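PDB 6GDJ: gamma tubulin complex adapter mto2 from Schizosaccharomyces pombe, which acts with mto1 to promote nucleation of at least a subset of cytoplasmic microtubules by recruiting the gamma-tubulin complex to interphase and equatorial microtubule organizing centres. Local coordinates for residues Q10-R15 with L58-V63. Residues are numbered along the deposited sequence; the frame is centred on the assembly and turned at random.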
ATOM      1  N   GLN A  10      10.196   6.855  -0.135  1.00 18.07           N
ATOM      2  CA  GLN A  10      11.333   6.184   0.496  1.00 17.87           C
ATOM      3  C   GLN A  10      11.430   6.628   1.948  1.00 16.64           C
ATOM      4  O   GLN A  10      11.618   5.803   2.853  1.00 16.58           O
ATOM      5  CB  GLN A  10      12.627   6.529  -0.289  1.00 23.73           C
ATOM      6  CG  GLN A  10      13.942   6.084   0.259  1.00 33.53           C
ATOM      7  N   THR A  11      11.362   7.940   2.227  1.00 17.09           N
ATOM      8  CA  THR A  11      11.485   8.405   3.620  1.00 18.68           C
ATOM      9  C   THR A  11      10.389   7.842   4.523  1.00 15.43           C
ATOM     10  O   THR A  11      10.600   7.411   5.640  1.00 16.61           O
ATOM     11  CB  THR A  11      11.493   9.936   3.643  1.00 19.18           C
ATOM     12  OG1 THR A  11      12.662  10.377   2.945  1.00 20.26           O
ATOM     13  CG2 THR A  11      11.477  10.488   5.094  1.00 20.12           C
ATOM     14  N   ALA A  12       9.136   7.852   3.995  1.00 15.94           N
ATOM     15  CA  ALA A  12       8.042   7.341   4.759  1.00 15.71           C
ATOM     16  C   ALA A  12       8.156   5.849   5.074  1.00 15.20           C
ATOM     17  O   ALA A  12       7.856   5.453   6.208  1.00 15.66           O
ATOM     18  CB  ALA A  12       6.721   7.617   4.025  1.00 16.06           C
ATOM     19  N   LEU A  13       8.660   5.063   4.121  1.00 15.04           N
ATOM     20  CA  LEU A  13       8.892   3.639   4.393  1.00 16.07           C
ATOM     21  C   LEU A  13       9.984   3.437   5.432  1.00 16.47           C
ATOM     22  O   LEU A  13       9.849   2.638   6.333  1.00 16.09           O
ATOM     23  CB  LEU A  13       9.251   2.929   3.129  1.00 17.80           C
ATOM     24  CG  LEU A  13       9.640   1.461   3.281  1.00 18.08           C
ATOM     25  CD1 LEU A  13       8.543   0.666   3.956  1.00 19.40           C
ATOM     26  CD2 LEU A  13      10.041   0.931   1.940  1.00 20.07           C
ATOM     27  N   MET A  14      11.048   4.222   5.307  1.00 15.92           N
ATOM     28  CA  MET A  14      12.129   4.105   6.280  1.00 16.62           C
ATOM     29  C   MET A  14      11.619   4.410   7.693  1.00 17.20           C
ATOM     30  O   MET A  14      12.005   3.754   8.669  1.00 18.10           O
ATOM     31  CB  MET A  14      13.264   5.033   5.867  1.00 16.04           C
ATOM     32  CG  MET A  14      14.018   4.524   4.666  1.00 19.31           C
ATOM     33  SD  MET A  14      15.303   5.605   4.019  1.00 25.32           S
ATOM     34  CE  MET A  14      16.457   5.442   5.309  1.00 30.13           C
ATOM     35  N   ARG A  15      10.765   5.460   7.824  1.00 16.37           N
ATOM     36  CA  ARG A  15      10.158   5.747   9.083  1.00 15.82           C
ATOM     37  C   ARG A  15       9.288   4.566   9.587  1.00 15.68           C
ATOM     38  O   ARG A  15       9.359   4.181  10.742  1.00 16.94           O
ATOM     39  CB  ARG A  15       9.433   7.059   9.054  1.00 16.12           C
ATOM     40  CG  ARG A  15      10.353   8.241   8.871  1.00 18.45           C
ATOM     41  CD  ARG A  15       9.546   9.538   8.736  1.00 19.00           C
ATOM     42  NE  ARG A  15       8.848   9.898   9.957  1.00 19.70           N
ATOM     43  CZ  ARG A  15       7.761  10.684   9.996  1.00 19.93           C
ATOM     44  NH1 ARG A  15       7.322  11.264   8.911  1.00 19.73           N
ATOM     45  NH2 ARG A  15       7.168  10.893  11.122  1.00 21.74           N
ATOM     46  N   LEU A  58       0.273   5.988   2.842  1.00 15.85           N
ATOM     47  CA  LEU A  58      -0.057   4.758   3.516  1.00 17.37           C
ATOM     48  C   LEU A  58       0.944   4.470   4.669  1.00 15.08           C
ATOM     49  O   LEU A  58       0.571   4.142   5.788  1.00 16.34           O
ATOM     50  CB  LEU A  58      -0.016   3.622   2.505  1.00 17.54           C
ATOM     51  CG  LEU A  58      -0.188   2.255   3.174  1.00 22.82           C
ATOM     52  CD1 LEU A  58      -1.422   2.082   3.992  1.00 21.40           C
ATOM     53  CD2 LEU A  58      -0.088   1.217   2.104  1.00 29.30           C
ATOM     54  N   CYS A  59       2.215   4.628   4.328  1.00 15.90           N
ATOM     55  CA  CYS A  59       3.285   4.400   5.308  1.00 16.52           C
ATOM     56  C   CYS A  59       3.125   5.346   6.486  1.00 16.42           C
ATOM     57  O   CYS A  59       3.264   4.951   7.624  1.00 16.85           O
ATOM     58  CB  CYS A  59       4.649   4.577   4.656  1.00 16.18           C
ATOM     59  SG  CYS A  59       5.138   3.216   3.571  1.00 18.16           S
ATOM     60  N   LEU A  60       2.815   6.600   6.184  1.00 17.34           N
ATOM     61  CA  LEU A  60       2.626   7.576   7.268  1.00 17.83           C
ATOM     62  C   LEU A  60       1.378   7.325   8.124  1.00 16.41           C
ATOM     63  O   LEU A  60       1.328   7.547   9.317  1.00 18.01           O
ATOM     64  CB  LEU A  60       2.632   8.991   6.708  1.00 17.83           C
ATOM     65  CG  LEU A  60       3.964   9.467   6.081  1.00 21.51           C
ATOM     66  CD1 LEU A  60       3.803  10.904   5.571  1.00 24.77           C
ATOM     67  CD2 LEU A  60       5.107   9.243   7.057  1.00 22.75           C
ATOM     68  N   GLY A  61       0.326   6.752   7.495  1.00 17.47           N
ATOM     69  CA  GLY A  61      -0.848   6.412   8.252  1.00 17.74           C
ATOM     70  C   GLY A  61      -0.595   5.235   9.147  1.00 17.00           C
ATOM     71  O   GLY A  61      -1.039   5.219  10.274  1.00 18.29           O
ATOM     72  N   LEU A  62       0.219   4.264   8.641  1.00 17.64           N
ATOM     73  CA  LEU A  62       0.649   3.143   9.501  1.00 18.55           C
ATOM     74  C   LEU A  62       1.553   3.584  10.670  1.00 18.09           C
ATOM     75  O   LEU A  62       1.397   3.139  11.792  1.00 19.78           O
ATOM     76  CB  LEU A  62       1.356   2.058   8.669  1.00 18.93           C
ATOM     77  CG  LEU A  62       0.450   1.332   7.674  1.00 18.39           C
ATOM     78  CD1 LEU A  62       1.292   0.591   6.684  1.00 17.69           C
ATOM     79  CD2 LEU A  62      -0.507   0.406   8.429  1.00 18.68           C
ATOM     80  N   VAL A  63       2.369   4.594  10.404  1.00 17.27           N
ATOM     81  CA  VAL A  63       3.170   5.224  11.477  1.00 18.30           C
ATOM     82  C   VAL A  63       2.255   5.878  12.524  1.00 18.79           C
ATOM     83  O   VAL A  63       2.410   5.677  13.701  1.00 19.30           O
ATOM     84  CB  VAL A  63       4.163   6.279  10.897  1.00 16.39           C
ATOM     85  CG1 VAL A  63       4.661   7.227  11.980  1.00 18.20           C
ATOM     86  CG2 VAL A  63       5.301   5.613  10.154  1.00 17.58           C
TER
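Ala12 and Cys59 meet in a close, apolar helix-helix contact inside the three-helix subunit of the twin-cysteine dimerisation domain, where the short helix 5-17 lies along the middle of the long helix 46-72. Over 10-15 and 58-63 the axes approach to 8.4 Å and run at 26° to each other, in roughly the same direction, and the small side chains are consistent with that close spacing: Ala12 CB sits 3.7 Å from Cys59 CB. The CB of Cys59 also rests against the backbone oxygen of Ala12. With its sulfur anti to the carbonyl carbon (chi1 -74°), Cys59 lays SG alongside the backbone of Leu13, 3.9 Å from Leu13 CA. Leu13 offers little more than its CB here; its CA-CB bond points away from helix 46-72, and its side chain touches Glu30 and Val33 of helix 23-42. The buried Cys59 side chain also touches Val29 of that helix, so it lies where all three helices meet. One turn on, Val63 reaches the backbone of Arg15 with CG2 and packs on Leu16. Elsewhere on helix 46-72, Leu58 packs on Leu58 of the second subunit. At the exposed edge, Leu60 extends one methyl between Ala12 and Arg15. The arginine chain, bent at chi3 (67°), slants across it; NH2 is hydrogen-bonded to a glycerol, while NH1 comes within 3.5 Å of Leu60 CD2.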